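Local coordinates for protein CS1 fimbrial subunit A (Escherichia coli, PDB 4HJI) that forms, as the pilin subunit, the CS1 fimbriae that let enterotoxigenic Escherichia coli colonise the epithelium of host organs, at residues N109-A114 / K120-Q125; L86-S91 / G144-L149; A40-P45 / N49-T54. All coordinates share one frame; numbering follows the deposited sequence.

Contact 1 of 3, residues N109-A114 / K120-Q125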
loop_
_atom_site.group_PDB
_atom_site.type_symbol
_atom_site.label_atom_id
_atom_site.label_comp_id
_atom_site.label_asym_id
_atom_site.label_seq_id
_atom_site.Cartn_x
_atom_site.Cartn_y
_atom_site.Cartn_z
ATOM N N ASN A 109 6.049 2.023 19.984
ATOM C CA ASN A 109 7.298 1.313 20.267
ATOM C C ASN A 109 7.846 0.507 19.073
ATOM O O ASN A 109 9.049 0.358 18.935
ATOM C CB ASN A 109 7.167 0.432 21.520
ATOM C CG ASN A 109 7.010 1.253 22.781
ATOM O OD1 ASN A 109 7.680 2.270 22.954
ATOM N ND2 ASN A 109 6.129 0.815 23.672
ATOM N N ASP A 110 6.947 0.006 18.228
ATOM C CA ASP A 110 7.320 -0.764 17.042
ATOM C C ASP A 110 7.758 0.128 15.867
ATOM O O ASP A 110 8.313 -0.369 14.888
ATOM C CB ASP A 110 6.148 -1.655 16.612
ATOM C CG ASP A 110 6.473 -2.508 15.398
ATOM O OD1 ASP A 110 5.549 -3.154 14.861
ATOM O OD2 ASP A 110 7.647 -2.532 14.972
ATOM N N LEU A 111 7.508 1.435 15.965
ATOM C CA LEU A 111 7.926 2.389 14.925
ATOM C C LEU A 111 9.294 3.004 15.184
ATOM O O LEU A 111 9.883 3.587 14.278
ATOM C CB LEU A 111 6.874 3.473 14.745
ATOM C CG LEU A 111 5.593 2.937 14.088
ATOM C CD1 LEU A 111 4.415 3.846 14.390
ATOM C CD2 LEU A 111 5.748 2.729 12.587
ATOM N N ASN A 112 9.805 2.868 16.411
ATOM C CA ASN A 112 11.161 3.312 16.748
ATOM C C ASN A 112 11.410 4.764 16.328
ATOM O O ASN A 112 12.339 5.041 15.573
ATOM C CB ASN A 112 12.207 2.410 16.078
ATOM C CG ASN A 112 12.052 0.951 16.445
ATOM O OD1 ASN A 112 12.119 0.575 17.617
ATOM N ND2 ASN A 112 11.882 0.116 15.435
ATOM N N PHE A 113 10.577 5.676 16.824
ATOM C CA PHE A 113 10.573 7.068 16.366
ATOM C C PHE A 113 11.861 7.790 16.741
ATOM O O PHE A 113 12.266 7.765 17.901
ATOM C CB PHE A 113 9.377 7.839 16.940
ATOM C CG PHE A 113 8.079 7.606 16.203
ATOM C CD1 PHE A 113 7.912 8.066 14.900
ATOM C CD2 PHE A 113 7.006 6.975 16.828
ATOM C CE1 PHE A 113 6.726 7.869 14.217
ATOM C CE2 PHE A 113 5.815 6.771 16.152
ATOM C CZ PHE A 113 5.668 7.221 14.850
ATOM N N ALA A 114 12.492 8.408 15.746
ATOM C CA ALA A 114 13.665 9.263 15.941
ATOM C C ALA A 114 13.248 10.731 15.799
ATOM O O ALA A 114 12.361 11.064 15.013
ATOM C CB ALA A 114 14.741 8.924 14.924
ATOM N N LYS A 120 8.868 13.794 14.377
ATOM C CA LYS A 120 9.406 12.498 14.687
ATOM C C LYS A 120 9.191 11.595 13.493
ATOM O O LYS A 120 8.148 11.669 12.838
ATOM C CB LYS A 120 8.677 11.955 15.919
ATOM C CG LYS A 120 9.067 12.658 17.220
ATOM C CD LYS A 120 10.137 11.888 17.986
ATOM C CE LYS A 120 10.284 12.356 19.427
ATOM N NZ LYS A 120 10.290 13.836 19.575
ATOM N N VAL A 121 10.199 10.784 13.179
ATOM C CA VAL A 121 10.137 9.912 12.016
ATOM C C VAL A 121 10.478 8.493 12.439
ATOM O O VAL A 121 11.412 8.278 13.211
ATOM C CB VAL A 121 11.072 10.358 10.832
ATOM C CG1 VAL A 121 10.738 9.613 9.552
ATOM C CG2 VAL A 121 11.075 11.865 10.639
ATOM N N SER A 122 9.719 7.534 11.917
ATOM C CA SER A 122 9.903 6.124 12.263
ATOM C C SER A 122 11.146 5.554 11.588
ATOM O O SER A 122 11.673 6.139 10.645
ATOM C CB SER A 122 8.679 5.322 11.811
ATOM O OG SER A 122 8.682 5.170 10.401
ATOM N N SER A 123 11.622 4.408 12.068
ATOM C CA SER A 123 12.578 3.632 11.295
ATOM C C SER A 123 11.884 3.134 10.021
ATOM O O SER A 123 10.662 3.215 9.894
ATOM C CB SER A 123 13.080 2.440 12.116
ATOM O OG SER A 123 11.978 1.664 12.532
ATOM N N THR A 124 12.664 2.599 9.089
ATOM C CA THR A 124 12.115 2.162 7.810
ATOM C C THR A 124 11.110 1.024 7.974
ATOM O O THR A 124 11.376 0.038 8.678
ATOM C CB THR A 124 13.234 1.774 6.820
ATOM O OG1 THR A 124 14.089 2.901 6.634
ATOM C CG2 THR A 124 12.675 1.348 5.489
ATOM N N GLN A 125 9.963 1.196 7.315
ATOM C CA GLN A 125 8.882 0.230 7.261
ATOM C C GLN A 125 8.596 -0.156 5.819
ATOM O O GLN A 125 8.503 0.699 4.914
ATOM C CB GLN A 125 7.615 0.790 7.881
ATOM C CG GLN A 125 7.814 1.462 9.230
ATOM C CD GLN A 125 8.257 0.507 10.325
ATOM O OE1 GLN A 125 8.947 0.912 11.268
ATOM N NE2 GLN A 125 7.875 -0.759 10.210
#
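A114 and V121 face each other as an antiparallel hydrogen-bonded pair, and their backbones satisfy one another in both directions. A114 N gives its proton to V121 O at 2.8 Å, and V121 N returns an equally short bond to A114 O. The carbonyls also take CA-H contacts: F113 CA approaches V121 O at 3.5 Å, and K120 CA comes in on A114 O.

Before this pair the chain 109-114 leaves the short helical turn 108-111. N112 takes a positive phi, and L111 O is turned onto the other segment, where S123 N meets it at 2.9 Å almost head-on to the carbonyl. S123 OG also comes near L111 O, at best as a weak bond. S122 OG is held twice: it donates to S123 O at 2.8 Å and accepts a hydrogen bond from V59 N, and its chi1 of 74° turns it to these two partners. S122 CB packs on L111 CB at 3.9 Å.

V121 C lies at the edge of the F113 ring, near its plane, and F113 CD1 comes 3.5 Å from S122 N, while L111 CB covers one of the ring's faces near the rim. In the conformer modelled here, D110 OD1 forms a salt bridge with K97.

On its far side, 120-125 hydrogen-bonds to strand 49-61 through T61, V59 and T57. The contact is thus a short antiparallel pairing that adds the turn after helix 108-111, and the start of strand 114-116, to the edge of strand 119-131.

Contact 2 of 3, residues L86-S91 / G144-L149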
loop_
_atom_site.group_PDB
_atom_site.type_symbol
_atom_site.label_atom_id
_atom_site.label_comp_id
_atom_site.label_asym_id
_atom_site.label_seq_id
_atom_site.Cartn_x
_atom_site.Cartn_y
_atom_site.Cartn_z
ATOM N N LEU A 86 -13.145 -8.959 -15.263
ATOM C CA LEU A 86 -11.994 -9.825 -15.056
ATOM C C LEU A 86 -10.984 -9.146 -14.118
ATOM O O LEU A 86 -10.378 -8.127 -14.468
ATOM C CB LEU A 86 -11.350 -10.137 -16.400
ATOM C CG LEU A 86 -10.309 -11.236 -16.383
ATOM C CD1 LEU A 86 -11.006 -12.572 -16.190
ATOM C CD2 LEU A 86 -9.529 -11.221 -17.683
ATOM N N GLN A 87 -10.804 -9.717 -12.931
ATOM C CA GLN A 87 -10.190 -9.003 -11.822
ATOM C C GLN A 87 -9.135 -9.829 -11.095
ATOM O O GLN A 87 -9.327 -11.034 -10.837
ATOM C CB GLN A 87 -11.281 -8.544 -10.858
ATOM C CG GLN A 87 -12.157 -7.411 -11.392
ATOM C CD GLN A 87 -13.277 -7.020 -10.439
ATOM O OE1 GLN A 87 -13.309 -7.455 -9.290
ATOM N NE2 GLN A 87 -14.199 -6.202 -10.913
ATOM N N ILE A 88 -8.024 -9.177 -10.753
ATOM C CA ILE A 88 -6.913 -9.799 -10.024
ATOM C C ILE A 88 -6.878 -9.181 -8.627
ATOM O O ILE A 88 -6.721 -7.968 -8.495
ATOM C CB ILE A 88 -5.553 -9.542 -10.720
ATOM C CG1 ILE A 88 -5.557 -10.093 -12.147
ATOM C CG2 ILE A 88 -4.408 -10.129 -9.897
ATOM C CD1 ILE A 88 -4.349 -9.683 -12.970
ATOM N N PRO A 89 -7.040 -10.003 -7.562
ATOM C CA PRO A 89 -7.023 -9.422 -6.217
ATOM C C PRO A 89 -5.634 -8.938 -5.797
ATOM O O PRO A 89 -4.620 -9.506 -6.214
ATOM C CB PRO A 89 -7.490 -10.581 -5.321
ATOM C CG PRO A 89 -7.055 -11.773 -6.067
ATOM C CD PRO A 89 -7.207 -11.471 -7.521
ATOM N N VAL A 90 -5.597 -7.861 -5.019
ATOM C CA VAL A 90 -4.338 -7.274 -4.560
ATOM C C VAL A 90 -4.307 -7.320 -3.047
ATOM O O VAL A 90 -5.322 -7.021 -2.396
ATOM C CB VAL A 90 -4.203 -5.801 -5.015
ATOM C CG1 VAL A 90 -2.995 -5.107 -4.367
ATOM C CG2 VAL A 90 -4.084 -5.714 -6.532
ATOM N N SER A 91 -3.154 -7.725 -2.508
ATOM C CA SER A 91 -2.858 -7.707 -1.088
ATOM C C SER A 91 -1.827 -6.627 -0.813
ATOM O O SER A 91 -0.946 -6.373 -1.645
ATOM C CB SER A 91 -2.316 -9.080 -0.659
ATOM O OG SER A 91 -3.340 -10.060 -0.717
ATOM N N GLY A 144 -2.810 -8.981 -21.426
ATOM C CA GLY A 144 -3.197 -7.585 -21.572
ATOM C C GLY A 144 -3.055 -6.824 -20.275
ATOM O O GLY A 144 -2.419 -7.273 -19.323
ATOM N N GLN A 145 -3.682 -5.656 -20.240
ATOM C CA GLN A 145 -3.453 -4.707 -19.170
ATOM C C GLN A 145 -4.546 -4.758 -18.122
ATOM O O GLN A 145 -5.715 -4.978 -18.434
ATOM C CB GLN A 145 -3.344 -3.310 -19.763
ATOM C CG GLN A 145 -2.276 -3.199 -20.839
ATOM C CD GLN A 145 -1.905 -1.751 -21.128
ATOM O OE1 GLN A 145 -1.474 -1.410 -22.234
ATOM N NE2 GLN A 145 -2.060 -0.889 -20.117
ATOM N N TYR A 146 -4.132 -4.571 -16.873
ATOM C CA TYR A 146 -5.002 -4.574 -15.710
ATOM C C TYR A 146 -4.676 -3.328 -14.894
ATOM O O TYR A 146 -3.515 -2.929 -14.831
ATOM C CB TYR A 146 -4.726 -5.824 -14.867
ATOM C CG TYR A 146 -5.064 -7.117 -15.576
ATOM C CD1 TYR A 146 -4.244 -7.620 -16.584
ATOM C CD2 TYR A 146 -6.223 -7.821 -15.257
ATOM C CE1 TYR A 146 -4.558 -8.800 -17.244
ATOM C CE2 TYR A 146 -6.548 -9.001 -15.914
ATOM C CZ TYR A 146 -5.716 -9.476 -16.904
ATOM O OH TYR A 146 -6.072 -10.643 -17.534
ATOM N N GLN A 147 -5.703 -2.726 -14.293
ATOM C CA GLN A 147 -5.577 -1.463 -13.568
ATOM C C GLN A 147 -6.420 -1.424 -12.326
ATOM O O GLN A 147 -7.534 -1.930 -12.326
ATOM C CB GLN A 147 -6.127 -0.311 -14.400
ATOM C CG GLN A 147 -5.340 0.051 -15.621
ATOM C CD GLN A 147 -5.718 1.442 -16.102
ATOM O OE1 GLN A 147 -4.866 2.299 -16.212
ATOM N NE2 GLN A 147 -7.011 1.678 -16.322
ATOM N N GLY A 148 -5.919 -0.758 -11.294
ATOM C CA GLY A 148 -6.714 -0.522 -10.094
ATOM C C GLY A 148 -6.048 0.490 -9.196
ATOM O O GLY A 148 -4.947 0.934 -9.477
ATOM N N LEU A 149 -6.743 0.868 -8.137
ATOM C CA LEU A 149 -6.211 1.781 -7.126
ATOM C C LEU A 149 -5.956 1.066 -5.810
ATOM O O LEU A 149 -6.758 0.237 -5.361
ATOM C CB LEU A 149 -7.198 2.918 -6.873
ATOM C CG LEU A 149 -7.635 3.749 -8.063
ATOM C CD1 LEU A 149 -8.680 4.762 -7.627
ATOM C CD2 LEU A 149 -6.470 4.460 -8.711
#
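Y146 and I88 are brought together by similar first torsions: Y146 CG (chi1 -64°) and I88 CG1 each lie opposite their own carbonyl carbon, beside the backbone N. With chi2 at 170°, the isoleucine chain then runs out extended, and its last carbon, CD1, lands on the tyrosine ring.

It comes in over one face, displaced toward the rim on the CD2 side. CD1 sits 3.7 Å from the ring centroid and 20° off the normal, a good CH-pi geometry, and its closest carbon is Y146 CD2 at 3.5 Å. I88 CG1 follows behind, 3.9 Å from Y146 CD2, and the isoleucine branch and the tyrosine side chain cross at about a right angle. L86 covers the outer end of the phenol: its CD2 is 3.5 Å from Y146 OH and 4.1 Å from Y146 CE2, meeting the ring obliquely.

Both strands are neighbours of strand 68-80 in the sheet; L86 and I88 bond N80 and L78 there. Y146 also packs against V173 of strand 163-173. Such buried packing is consistent with the core of the beta-sandwich expected of a chaperone-usher pilin.

No hydrogen bond links the segments, so their cohesion is apolar contact plus the CH-pi interaction. Y146 OH, the one polar side-chain atom among L86, I88 and Y146, is hydrogen-bonded to T142 O, which lets the phenol end lie buried against leucine and probably fixes the ring's position for I88.

Contact 3 of 3, residues A40-P45 / N49-T54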
loop_
_atom_site.group_PDB
_atom_site.type_symbol
_atom_site.label_atom_id
_atom_site.label_comp_id
_atom_site.label_asym_id
_atom_site.label_seq_id
_atom_site.Cartn_x
_atom_site.Cartn_y
_atom_site.Cartn_z
ATOM N N ALA A 40 3.921 0.301 -11.440
ATOM C CA ALA A 40 3.714 -0.691 -12.487
ATOM C C ALA A 40 4.329 -1.988 -11.992
ATOM O O ALA A 40 5.531 -2.025 -11.701
ATOM C CB ALA A 40 4.391 -0.267 -13.781
ATOM N N LEU A 41 3.525 -3.046 -11.892
ATOM C CA LEU A 41 4.012 -4.342 -11.433
ATOM C C LEU A 41 4.706 -5.104 -12.545
ATOM O O LEU A 41 4.449 -4.898 -13.736
ATOM C CB LEU A 41 2.869 -5.188 -10.871
ATOM C CG LEU A 41 1.991 -4.500 -9.835
ATOM C CD1 LEU A 41 0.871 -5.444 -9.460
ATOM C CD2 LEU A 41 2.813 -4.103 -8.629
ATOM N N THR A 42 5.614 -5.981 -12.154
ATOM C CA THR A 42 6.358 -6.777 -13.105
ATOM C C THR A 42 5.791 -8.195 -13.151
ATOM O O THR A 42 5.651 -8.830 -12.121
ATOM C CB THR A 42 7.843 -6.817 -12.712
ATOM O OG1 THR A 42 8.373 -5.483 -12.798
ATOM C CG2 THR A 42 8.619 -7.718 -13.634
ATOM N N TYR A 43 5.444 -8.662 -14.346
ATOM C CA TYR A 43 4.952 -10.021 -14.520
ATOM C C TYR A 43 6.110 -11.009 -14.656
ATOM O O TYR A 43 7.173 -10.668 -15.197
ATOM C CB TYR A 43 4.048 -10.064 -15.748
ATOM C CG TYR A 43 3.335 -11.364 -16.003
ATOM C CD1 TYR A 43 3.614 -12.108 -17.138
ATOM C CD2 TYR A 43 2.352 -11.828 -15.141
ATOM C CE1 TYR A 43 2.957 -13.297 -17.398
ATOM C CE2 TYR A 43 1.685 -13.017 -15.396
ATOM C CZ TYR A 43 2.000 -13.747 -16.527
ATOM O OH TYR A 43 1.345 -14.917 -16.818
ATOM N N SER A 44 5.909 -12.221 -14.137
ATOM C CA SER A 44 6.879 -13.292 -14.226
ATOM C C SER A 44 6.205 -14.471 -14.921
ATOM O O SER A 44 5.446 -15.204 -14.291
ATOM C CB SER A 44 7.356 -13.686 -12.821
ATOM O OG SER A 44 8.252 -14.781 -12.854
ATOM N N PRO A 45 6.454 -14.639 -16.228
ATOM C CA PRO A 45 5.785 -15.677 -17.017
ATOM C C PRO A 45 5.981 -17.113 -16.543
ATOM O O PRO A 45 5.127 -17.939 -16.831
ATOM C CB PRO A 45 6.404 -15.523 -18.410
ATOM C CG PRO A 45 6.854 -14.118 -18.475
ATOM C CD PRO A 45 7.251 -13.738 -17.080
ATOM N N ASN A 49 2.465 -15.108 -12.605
ATOM C CA ASN A 49 2.151 -14.208 -11.497
ATOM C C ASN A 49 3.086 -12.996 -11.443
ATOM O O ASN A 49 4.104 -12.924 -12.126
ATOM C CB ASN A 49 2.184 -14.978 -10.159
ATOM C CG ASN A 49 1.154 -14.470 -9.150
ATOM O OD1 ASN A 49 0.680 -13.333 -9.237
ATOM N ND2 ASN A 49 0.808 -15.331 -8.172
ATOM N N PHE A 50 2.709 -12.042 -10.616
ATOM C CA PHE A 50 3.420 -10.794 -10.505
ATOM C C PHE A 50 4.403 -10.807 -9.370
ATOM O O PHE A 50 4.201 -11.508 -8.368
ATOM C CB PHE A 50 2.399 -9.701 -10.323
ATOM C CG PHE A 50 1.582 -9.486 -11.548
ATOM C CD1 PHE A 50 0.334 -10.051 -11.680
ATOM C CD2 PHE A 50 2.104 -8.766 -12.604
ATOM C CE1 PHE A 50 -0.419 -9.846 -12.832
ATOM C CE2 PHE A 50 1.371 -8.563 -13.754
ATOM C CZ PHE A 50 0.110 -9.119 -13.874
ATOM N N GLU A 51 5.494 -10.071 -9.553
ATOM C CA GLU A 51 6.463 -9.885 -8.492
ATOM C C GLU A 51 5.837 -8.970 -7.443
ATOM O O GLU A 51 5.017 -8.107 -7.758
ATOM C CB GLU A 51 7.744 -9.236 -9.027
ATOM C CG GLU A 51 8.489 -10.043 -10.079
ATOM C CD GLU A 51 9.155 -11.265 -9.505
ATOM O OE1 GLU A 51 9.554 -12.150 -10.288
ATOM O OE2 GLU A 51 9.278 -11.331 -8.263
ATOM N N ALA A 52 6.212 -9.172 -6.191
ATOM C CA ALA A 52 5.830 -8.200 -5.169
ATOM C C ALA A 52 6.513 -6.885 -5.465
ATOM O O ALA A 52 7.627 -6.849 -5.983
ATOM C CB ALA A 52 6.210 -8.702 -3.786
ATOM N N HIS A 53 5.831 -5.802 -5.151
ATOM C CA HIS A 53 6.421 -4.473 -5.271
ATOM C C HIS A 53 6.564 -3.862 -3.889
ATOM O O HIS A 53 5.567 -3.575 -3.229
ATOM C CB HIS A 53 5.581 -3.571 -6.138
ATOM C CG HIS A 53 6.185 -2.225 -6.356
ATOM N ND1 HIS A 53 6.963 -1.932 -7.454
ATOM C CD2 HIS A 53 6.098 -1.070 -5.645
ATOM C CE1 HIS A 53 7.315 -0.655 -7.416
ATOM N NE2 HIS A 53 6.818 -0.117 -6.319
ATOM N N THR A 54 7.807 -3.620 -3.484
ATOM C CA THR A 54 8.113 -3.139 -2.146
ATOM C C THR A 54 8.631 -1.708 -2.169
ATOM O O THR A 54 9.503 -1.336 -2.995
ATOM C CB THR A 54 9.100 -4.090 -1.451
ATOM O OG1 THR A 54 8.510 -5.384 -1.376
ATOM C CG2 THR A 54 9.451 -3.611 -0.038
HETATM O O HOH W 1 5.998 -6.001 -9.370
#
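Y43 and F50 form a non-hydrogen-bonded antiparallel pair (CA to CA 4.4 Å), next to the hydrogen-bonded pair S44 and N49 at the end of the hairpin.

Y43 and F50 point to the same face and make an edge-to-face pair, planes at 60° and centroids 5.2 Å apart. The tyrosine supplies the edge, CD2 sitting 3.6 Å above the F50 plane toward the rim. With CG anti to the backbone N (chi1 -174°), the Y43 ring lies alongside N49, its CE2 3.6 Å from N49 N. F50 CE2 also packs on Y43 CB, and F50 CD2 on L41 CB. Further along, L41 CD2 rests on H53 CB at 3.8 Å. N49 OD1 turns back to accept F50 N, and takes A133 N as well.

Among the backbone bonds, S44 N meets N49 O at 2.8 Å, while the return bond from N49 N to S44 O is long and weak. On the other side, E51 N bonds T42 O at 2.9 Å, but the return link runs through a water that accepts from T42 N and donates to E51 O: the strands have begun to part, and the water takes up both polar groups.

Strands 119-131 and 163-173 flank the hairpin. L41 bonds T170 and H53 bonds I129 through their backbones, and the F50 side chain packs against A131, A171 and V173, between the two neighbouring strands.

Overall arrangement
From the N terminus, contact 3 closes first, as the tight hairpin of strands 38-44 and 49-61. The chain then passes through strand 68-80 into strand 87-94, where contact 2 opens; it is completed only on strand 144-156, more than fifty residues later. Contact 1, a short local closure, falls wholly within that long excursion. Contacts 2 and 3 share one end of the elongated domain, their centres 12 Å apart, and meet where I88 CD1 packs on F50 CE1 at 3.9 Å. Contact 1 lies across the molecule's centre from contact 2, about 32 Å between centres; strand 119-131 leads from it toward the other end, alongside both 49-61 and 87-94.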